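P-granule scaffold (PDB 5W4A) is a scaffold of nematode germ granules (P granules), its N-terminal domain being a largely helical module that probably contributes to granule assembly and mRNA repression. Local coordinates at residues 26-34 with 204-212; 57-65 with 77-88. All coordinates share one frame; numbering follows the deposited sequence.

Contact 1: residues 26-34 with 204-212; sequences AVNNDELLV and TKPKLADII
Asp-30 and Glu-31, in the first turn of helix 30-35, meet Lys-205, the N-cap of helix 206-213, and Lys-207 in its first turn through two salt bridges. The tighter runs from Lys-207 NZ to Glu-31 OE1, 2.7 Å, reaching that oxygen on its anti side and 32° out of the carboxylate plane; Glu-31 OE2 turns back to Ser-35 OG. The looser joins Lys-205 NZ to Asp-30 OD2 at 3.3 Å, a weak hydrogen bond, the side chains crossing at about a right angle.

Water completes the polar layer. One molecule donates to Asp-30 OD2 (2.6 Å) and accepts from the backbone N of Lys-207; a second links Asp-30 OD1 to Lys-207 NZ.

In the apolar layer Leu-208 CD2 sits 3.5 Å from Asp-30 CB, and its CD1 packs on Ala-26 CB. With CG1 anti to the carbonyl carbon (chi1 -54°), Ile-211 extends CD1 to Val-34 CG2, 3.5 Å away, and to Leu-33 CB.

Both oxygens of the buried Asp-30 have partners, and the two nearby lysines probably favour its charged form. A salt-bridged, hydrated polar layer beside an apolar one thus fastens the C-terminal helix to the N-terminal part of the domain.

Contact 2: residues 57-65 with 77-88; sequences VDDIVQILF and SMDTLLALGPDF
The Phe-65 ring carries Ser-77 CB over one face, a CH-pi contact 3.7 Å from the ring centroid and 24° off its normal. Leu-81 CG lies at the edge, in the ring plane, while Leu-81 CD1 comes obliquely to within 3.6 Å of Phe-65 CZ. The Phe-88 ring has Leu-84 CD1 above the centre of one face and Val-61 CG2 at its edge; Val-57 CG1 and Ile-60 CD1 reach it obliquely, the latter 4.0 Å from Phe-88 CZ.

In the conformer described here, one of two modelled, Leu-64 enters as a knob into the hole formed by Ser-77, Thr-80, Leu-81 and Leu-84. Its CD1 meets Leu-81 CD2 at 3.9 Å, the two chains lying alongside but pointing opposite ways. One hydrogen bond crosses the contact: Ser-77 OG, anti to its carbonyl carbon, donates to Leu-64 O over 2.7 Å, with a C=O...OG angle of 120° and the donor tilted out of the carbonyl plane. The same serine therefore satisfies a carbonyl at the helix end with its hydroxyl and covers Phe-65 with its CB. Cut back to an alanine, Phe-65 would lose its ring, which would probably open a gap against Ser-77 CB and Leu-81 and leave Arg-95 without its cation-pi partner.

The helices run roughly antiparallel, at 153°, as a buried helical hairpin. Helix 89-100 contributes Arg-95, stacked on Phe-65 as a cation-pi pair, and Glu-91 against Val-61, while helix 169-179 packs on Ile-60 and Leu-84. Helix 136-148 lines helix 71-84 at Asp-79, Leu-82 and Ala-83.

How the contacts relate
Contact 2 is nested along the chain inside the loop closed by contact 1: segment 26-34 comes first, then 57-65 and 77-88, and finally 204-212. Their centres lie about 23 Å apart and their nearest atoms about 8 Å, so they do not touch and have no helix in common. Contact 2, its centre about 9 Å from the centre of the chain, is a local hairpin within the helical interior. Contact 1, its centre about 19 Å from the centre of the chain, is long-range and more peripheral. One thus ties neighbouring helices inside the domain, whereas the other holds the C-terminal helix 206-213 against helices 20-28 and 30-35 near the N-terminal part.

Contact 1: residues 26-34 with 204-212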
loop_
_atom_site.group_PDB
_atom_site.type_symbol
_atom_site.label_atom_id
_atom_site.label_comp_id
_atom_site.label_asym_id
_atom_site.label_seq_id
_atom_site.Cartn_x
_atom_site.Cartn_y
_atom_site.Cartn_z
ATOM N N ALA C 26 10.922 15.721 20.321
ATOM C CA ALA C 26 11.436 16.671 19.342
ATOM C C ALA C 26 10.631 17.960 19.341
ATOM O O ALA C 26 11.195 19.057 19.195
ATOM C CB ALA C 26 11.424 16.034 17.950
ATOM N N VAL C 27 9.306 17.848 19.490
ATOM C CA VAL C 27 8.436 19.020 19.530
ATOM C C VAL C 27 8.730 19.888 20.754
ATOM O O VAL C 27 8.655 21.129 20.685
ATOM C CB VAL C 27 6.962 18.569 19.481
ATOM C CG1 VAL C 27 6.020 19.699 19.946
ATOM C CG2 VAL C 27 6.613 18.074 18.044
ATOM N N ASN C 28 9.013 19.258 21.899
ATOM C CA ASN C 28 9.307 19.987 23.128
ATOM C C ASN C 28 10.718 20.570 23.142
ATOM O O ASN C 28 10.925 21.647 23.702
ATOM C CB ASN C 28 9.127 19.075 24.345
ATOM C CG ASN C 28 7.676 18.956 24.775
ATOM O OD1 ASN C 28 6.888 19.902 24.608
ATOM N ND2 ASN C 28 7.319 17.826 25.382
ATOM N N ASN C 29 11.683 19.909 22.513
ATOM C CA ASN C 29 13.094 20.221 22.716
ATOM C C ASN C 29 13.797 20.699 21.454
ATOM O O ASN C 29 15.021 20.526 21.347
ATOM C CB ASN C 29 13.804 18.992 23.272
ATOM C CG ASN C 29 13.346 18.670 24.683
ATOM O OD1 ASN C 29 13.760 19.326 25.651
ATOM N ND2 ASN C 29 12.471 17.696 24.814
ATOM N N ASP C 30 13.062 21.272 20.490
ATOM C CA ASP C 30 13.696 21.621 19.221
ATOM C C ASP C 30 14.802 22.660 19.404
ATOM O O ASP C 30 15.828 22.587 18.733
ATOM C CB ASP C 30 12.652 22.074 18.163
ATOM C CG ASP C 30 11.864 23.305 18.535
ATOM O OD1 ASP C 30 11.549 23.521 19.708
ATOM O OD2 ASP C 30 11.491 24.046 17.594
ATOM N N GLU C 31 14.636 23.628 20.320
ATOM C CA GLU C 31 15.696 24.626 20.465
ATOM C C GLU C 31 16.941 24.009 21.083
ATOM O O GLU C 31 18.067 24.346 20.696
ATOM C CB GLU C 31 15.202 25.824 21.288
ATOM C CG GLU C 31 16.257 26.894 21.537
ATOM C CD GLU C 31 16.847 27.507 20.267
ATOM O OE1 GLU C 31 16.209 27.458 19.188
ATOM O OE2 GLU C 31 17.972 28.045 20.358
ATOM N N LEU C 32 16.763 23.070 22.018
ATOM C CA LEU C 32 17.915 22.372 22.577
ATOM C C LEU C 32 18.626 21.533 21.521
ATOM O O LEU C 32 19.856 21.451 21.513
ATOM C CB LEU C 32 17.472 21.504 23.758
ATOM C CG LEU C 32 18.592 20.762 24.471
ATOM C CD1 LEU C 32 19.567 21.758 25.160
ATOM C CD2 LEU C 32 17.984 19.761 25.462
ATOM N N LEU C 33 17.873 20.914 20.603
ATOM C CA LEU C 33 18.495 20.139 19.535
ATOM C C LEU C 33 19.301 21.035 18.592
ATOM O O LEU C 33 20.344 20.620 18.071
ATOM C CB LEU C 33 17.406 19.374 18.763
ATOM C CG LEU C 33 16.830 18.142 19.475
ATOM C CD1 LEU C 33 15.515 17.725 18.861
ATOM C CD2 LEU C 33 17.815 16.984 19.437
ATOM N N VAL C 34 18.838 22.274 18.374
ATOM C CA VAL C 34 19.606 23.266 17.614
ATOM C C VAL C 34 20.864 23.684 18.375
ATOM O O VAL C 34 21.967 23.702 17.819
ATOM C CB VAL C 34 18.720 24.493 17.299
ATOM C CG1 VAL C 34 19.538 25.646 16.720
ATOM C CG2 VAL C 34 17.618 24.125 16.358
ATOM N N THR C 204 5.302 23.484 11.022
ATOM C CA THR C 204 5.092 23.431 12.474
ATOM C C THR C 204 6.366 23.604 13.278
ATOM O O THR C 204 6.330 24.180 14.367
ATOM C CB THR C 204 4.470 22.082 12.800
ATOM O OG1 THR C 204 5.372 21.037 12.383
ATOM C CG2 THR C 204 3.167 21.909 12.076
ATOM N N LYS C 205 7.481 23.093 12.781
ATOM C CA LYS C 205 8.750 23.083 13.502
ATOM C C LYS C 205 9.839 23.323 12.478
ATOM O O LYS C 205 10.673 22.457 12.193
ATOM C CB LYS C 205 8.960 21.775 14.277
ATOM C CG LYS C 205 8.245 21.707 15.635
ATOM C CD LYS C 205 8.519 22.996 16.427
ATOM C CE LYS C 205 8.219 22.975 17.918
ATOM N NZ LYS C 205 8.264 24.424 18.401
ATOM N N PRO C 206 9.900 24.545 11.941
ATOM C CA PRO C 206 10.959 24.871 10.980
ATOM C C PRO C 206 12.361 24.620 11.488
ATOM O O PRO C 206 13.220 24.306 10.667
ATOM C CB PRO C 206 10.735 26.368 10.697
ATOM C CG PRO C 206 9.383 26.672 11.168
ATOM C CD PRO C 206 9.073 25.708 12.278
ATOM N N LYS C 207 12.642 24.795 12.801
ATOM C CA LYS C 207 13.973 24.506 13.333
ATOM C C LYS C 207 14.342 23.058 13.108
ATOM O O LYS C 207 15.496 22.748 12.818
ATOM C CB LYS C 207 14.053 24.786 14.842
ATOM C CG LYS C 207 14.089 26.198 15.205
ATOM C CD LYS C 207 13.991 26.377 16.722
ATOM C CE LYS C 207 13.727 27.814 17.041
ATOM N NZ LYS C 207 13.614 28.018 18.509
ATOM N N LEU C 208 13.375 22.156 13.315
ATOM C CA LEU C 208 13.651 20.745 13.129
ATOM C C LEU C 208 13.910 20.462 11.659
ATOM O O LEU C 208 14.801 19.688 11.326
ATOM C CB LEU C 208 12.492 19.883 13.632
ATOM C CG LEU C 208 12.139 19.895 15.131
ATOM C CD1 LEU C 208 10.892 19.033 15.405
ATOM C CD2 LEU C 208 13.288 19.407 15.908
ATOM N N ALA C 209 13.123 21.072 10.770
ATOM C CA ALA C 209 13.360 20.878 9.337
ATOM C C ALA C 209 14.758 21.340 8.949
ATOM O O ALA C 209 15.463 20.664 8.182
ATOM C CB ALA C 209 12.287 21.629 8.532
ATOM N N ASP C 210 15.185 22.483 9.502
ATOM C CA ASP C 210 16.491 23.045 9.168
ATOM C C ASP C 210 17.639 22.125 9.596
ATOM O O ASP C 210 18.599 21.937 8.841
ATOM C CB ASP C 210 16.617 24.428 9.800
ATOM C CG ASP C 210 17.955 25.087 9.519
ATOM O OD1 ASP C 210 18.367 25.134 8.338
ATOM O OD2 ASP C 210 18.582 25.572 10.485
ATOM N N ILE C 211 17.527 21.489 10.768
ATOM C CA ILE C 211 18.568 20.562 11.208
ATOM C C ILE C 211 18.654 19.367 10.260
ATOM O O ILE C 211 19.743 18.943 9.860
ATOM C CB ILE C 211 18.316 20.109 12.666
ATOM C CG1 ILE C 211 18.150 21.294 13.618
ATOM C CG2 ILE C 211 19.488 19.297 13.148
ATOM C CD1 ILE C 211 17.536 20.900 14.957
ATOM N N ILE C 212 17.509 18.807 9.876
ATOM C CA ILE C 212 17.517 17.657 8.980
ATOM C C ILE C 212 18.141 18.018 7.636
ATOM O O ILE C 212 18.886 17.225 7.049
ATOM C CB ILE C 212 16.090 17.117 8.803
ATOM C CG1 ILE C 212 15.626 16.441 10.109
ATOM C CG2 ILE C 212 16.021 16.155 7.601
ATOM C CD1 ILE C 212 14.176 16.105 10.126
HETATM O O HOH W 1 10.854 24.732 15.184
HETATM O O HOH W 2 11.738 26.437 19.958
#

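Contact 2: residues 57-65 with 77-88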
loop_
_atom_site.group_PDB
_atom_site.type_symbol
_atom_site.label_atom_id
_atom_site.label_comp_id
_atom_site.label_asym_id
_atom_site.label_seq_id
_atom_site.Cartn_x
_atom_site.Cartn_y
_atom_site.Cartn_z
ATOM N N VAL C 57 21.576 1.025 21.782
ATOM C CA VAL C 57 20.349 0.275 22.049
ATOM C C VAL C 57 19.657 0.840 23.283
ATOM O O VAL C 57 18.449 1.097 23.279
ATOM C CB VAL C 57 20.658 -1.231 22.201
ATOM C CG1 VAL C 57 19.492 -1.982 22.806
ATOM C CG2 VAL C 57 20.963 -1.849 20.869
ATOM N N ASP C 58 20.417 1.064 24.356
ATOM C CA ASP C 58 19.819 1.593 25.578
ATOM C C ASP C 58 19.164 2.952 25.339
ATOM O O ASP C 58 18.046 3.202 25.813
ATOM C CB ASP C 58 20.874 1.694 26.687
ATOM C CG ASP C 58 20.379 2.495 27.895
ATOM O OD1 ASP C 58 19.542 1.969 28.658
ATOM O OD2 ASP C 58 20.816 3.656 28.072
ATOM N N ASP C 59 19.847 3.851 24.610
ATOM C CA ASP C 59 19.275 5.162 24.298
ATOM C C ASP C 59 17.909 5.023 23.637
ATOM O O ASP C 59 16.979 5.774 23.936
ATOM C CB ASP C 59 20.181 5.949 23.344
ATOM C CG ASP C 59 21.512 6.364 23.971
ATOM O OD1 ASP C 59 21.570 6.548 25.205
ATOM O OD2 ASP C 59 22.481 6.539 23.198
ATOM N N ILE C 60 17.803 4.091 22.701
ATOM C CA ILE C 60 16.562 3.871 21.976
ATOM C C ILE C 60 15.503 3.276 22.897
ATOM O O ILE C 60 14.355 3.738 22.935
ATOM C CB ILE C 60 16.850 2.964 20.770
ATOM C CG1 ILE C 60 17.721 3.711 19.761
ATOM C CG2 ILE C 60 15.555 2.491 20.135
ATOM C CD1 ILE C 60 18.245 2.790 18.626
ATOM N N VAL C 61 15.877 2.249 23.671
ATOM C CA VAL C 61 14.915 1.605 24.563
ATOM C C VAL C 61 14.364 2.614 25.565
ATOM O O VAL C 61 13.177 2.573 25.922
ATOM C CB VAL C 61 15.569 0.390 25.258
ATOM C CG1 VAL C 61 14.620 -0.240 26.303
ATOM C CG2 VAL C 61 15.968 -0.656 24.226
ATOM N N GLN C 62 15.210 3.547 26.031
ATOM C CA GLN C 62 14.778 4.529 27.019
ATOM C C GLN C 62 13.702 5.452 26.471
ATOM O O GLN C 62 12.782 5.849 27.204
ATOM C CB GLN C 62 15.973 5.354 27.506
ATOM C CG GLN C 62 16.904 4.606 28.440
ATOM C CD GLN C 62 16.198 4.141 29.690
ATOM O OE1 GLN C 62 15.433 4.894 30.300
ATOM N NE2 GLN C 62 16.415 2.884 30.059
ATOM N N ILE C 63 13.827 5.851 25.197
ATOM C CA ILE C 63 12.809 6.679 24.569
ATOM C C ILE C 63 11.537 5.871 24.330
ATOM O O ILE C 63 10.423 6.389 24.466
ATOM C CB ILE C 63 13.362 7.279 23.258
ATOM C CG1 ILE C 63 14.267 8.484 23.551
ATOM C CG2 ILE C 63 12.233 7.689 22.285
ATOM C CD1 ILE C 63 13.540 9.731 24.108
ATOM N N LEU C 64 11.681 4.600 23.948
ATOM C CA LEU C 64 10.521 3.753 23.663
ATOM C C LEU C 64 9.752 3.393 24.926
ATOM O O LEU C 64 8.518 3.266 24.897
ATOM C CB LEU C 64 10.974 2.479 22.954
ATOM C CG LEU C 64 11.462 2.631 21.511
ATOM C CD1 LEU C 64 11.808 1.273 20.984
ATOM C CD2 LEU C 64 10.407 3.321 20.616
ATOM N N PHE C 65 10.450 3.202 26.039
ATOM C CA PHE C 65 9.829 2.738 27.279
ATOM C C PHE C 65 10.168 3.678 28.433
ATOM O O PHE C 65 10.894 3.300 29.361
ATOM C CB PHE C 65 10.280 1.312 27.600
ATOM C CG PHE C 65 9.925 0.294 26.539
ATOM C CD1 PHE C 65 8.705 -0.368 26.565
ATOM C CD2 PHE C 65 10.819 -0.019 25.521
ATOM C CE1 PHE C 65 8.384 -1.305 25.601
ATOM C CE2 PHE C 65 10.509 -0.958 24.560
ATOM C CZ PHE C 65 9.281 -1.610 24.597
ATOM N N SER C 77 5.456 0.094 21.661
ATOM C CA SER C 77 6.908 0.094 21.580
ATOM C C SER C 77 7.464 -1.303 21.355
ATOM O O SER C 77 8.524 -1.443 20.751
ATOM C CB SER C 77 7.482 0.731 22.838
ATOM O OG SER C 77 7.340 2.138 22.748
HETATM N N MSE C 78 6.751 -2.339 21.772
HETATM C CA MSE C 78 7.149 -3.708 21.429
HETATM C C MSE C 78 7.035 -3.988 19.923
HETATM O O MSE C 78 7.851 -4.733 19.362
HETATM C CB MSE C 78 6.323 -4.701 22.206
HETATM C CG MSE C 78 6.764 -4.722 23.666
HETATM SE SE MSE C 78 5.612 -5.790 24.796
HETATM C CE MSE C 78 6.118 -7.535 24.115
ATOM N N ASP C 79 6.010 -3.432 19.260
ATOM C CA ASP C 79 5.974 -3.442 17.799
ATOM C C ASP C 79 7.256 -2.843 17.241
ATOM O O ASP C 79 7.864 -3.395 16.323
ATOM C CB ASP C 79 4.789 -2.647 17.234
ATOM C CG ASP C 79 3.462 -3.377 17.255
ATOM O OD1 ASP C 79 3.359 -4.581 17.580
ATOM O OD2 ASP C 79 2.460 -2.720 16.892
ATOM N N THR C 80 7.668 -1.698 17.775
ATOM C CA THR C 80 8.891 -1.048 17.300
ATOM C C THR C 80 10.102 -1.953 17.512
ATOM O O THR C 80 10.941 -2.076 16.622
ATOM C CB THR C 80 9.069 0.297 17.997
ATOM O OG1 THR C 80 7.809 0.983 17.869
ATOM C CG2 THR C 80 10.193 1.118 17.349
ATOM N N LEU C 81 10.185 -2.622 18.663
ATOM C CA LEU C 81 11.294 -3.542 18.904
ATOM C C LEU C 81 11.337 -4.649 17.843
ATOM O O LEU C 81 12.408 -4.991 17.313
ATOM C CB LEU C 81 11.183 -4.152 20.295
ATOM C CG LEU C 81 11.337 -3.250 21.516
ATOM C CD1 LEU C 81 11.153 -4.107 22.765
ATOM C CD2 LEU C 81 12.671 -2.536 21.560
ATOM N N LEU C 82 10.187 -5.228 17.504
ATOM C CA LEU C 82 10.176 -6.266 16.476
ATOM C C LEU C 82 10.655 -5.731 15.136
ATOM O O LEU C 82 11.386 -6.412 14.411
ATOM C CB LEU C 82 8.785 -6.851 16.310
ATOM C CG LEU C 82 8.265 -7.660 17.492
ATOM C CD1 LEU C 82 6.882 -8.179 17.179
ATOM C CD2 LEU C 82 9.225 -8.830 17.773
ATOM N N ALA C 83 10.220 -4.533 14.770
ATOM C CA ALA C 83 10.614 -3.961 13.489
ATOM C C ALA C 83 12.101 -3.640 13.465
ATOM O O ALA C 83 12.707 -3.618 12.394
ATOM C CB ALA C 83 9.791 -2.705 13.210
ATOM N N LEU C 84 12.695 -3.371 14.624
ATOM C CA LEU C 84 14.104 -3.012 14.732
ATOM C C LEU C 84 15.043 -4.208 14.673
ATOM O O LEU C 84 16.257 -4.007 14.588
ATOM C CB LEU C 84 14.360 -2.242 16.036
ATOM C CG LEU C 84 13.845 -0.798 16.061
ATOM C CD1 LEU C 84 13.959 -0.186 17.467
ATOM C CD2 LEU C 84 14.558 0.086 15.043
ATOM N N GLY C 85 14.531 -5.429 14.778
ATOM C CA GLY C 85 15.310 -6.606 14.435
ATOM C C GLY C 85 16.023 -7.276 15.601
ATOM O O GLY C 85 15.697 -7.067 16.770
ATOM N N PRO C 86 17.042 -8.095 15.298
ATOM C CA PRO C 86 17.559 -9.023 16.318
ATOM C C PRO C 86 18.203 -8.364 17.530
ATOM O O PRO C 86 18.178 -8.955 18.612
ATOM C CB PRO C 86 18.580 -9.860 15.532
ATOM C CG PRO C 86 18.972 -8.999 14.380
ATOM C CD PRO C 86 17.740 -8.240 14.011
ATOM N N ASP C 87 18.780 -7.167 17.400
ATOM C CA ASP C 87 19.387 -6.516 18.560
ATOM C C ASP C 87 18.363 -6.090 19.609
ATOM O O ASP C 87 18.759 -5.638 20.688
ATOM C CB ASP C 87 20.190 -5.282 18.138
ATOM C CG ASP C 87 21.460 -5.639 17.392
ATOM O OD1 ASP C 87 21.914 -6.793 17.516
ATOM O OD2 ASP C 87 22.001 -4.759 16.695
ATOM N N PHE C 88 17.069 -6.201 19.306
ATOM C CA PHE C 88 16.020 -5.771 20.211
ATOM C C PHE C 88 15.090 -6.905 20.622
ATOM O O PHE C 88 14.161 -6.673 21.404
ATOM C CB PHE C 88 15.232 -4.622 19.560
ATOM C CG PHE C 88 16.086 -3.400 19.299
ATOM C CD1 PHE C 88 16.828 -3.294 18.130
ATOM C CD2 PHE C 88 16.162 -2.376 20.226
ATOM C CE1 PHE C 88 17.617 -2.192 17.890
ATOM C CE2 PHE C 88 16.948 -1.261 19.991
ATOM C CZ PHE C 88 17.685 -1.169 18.816
#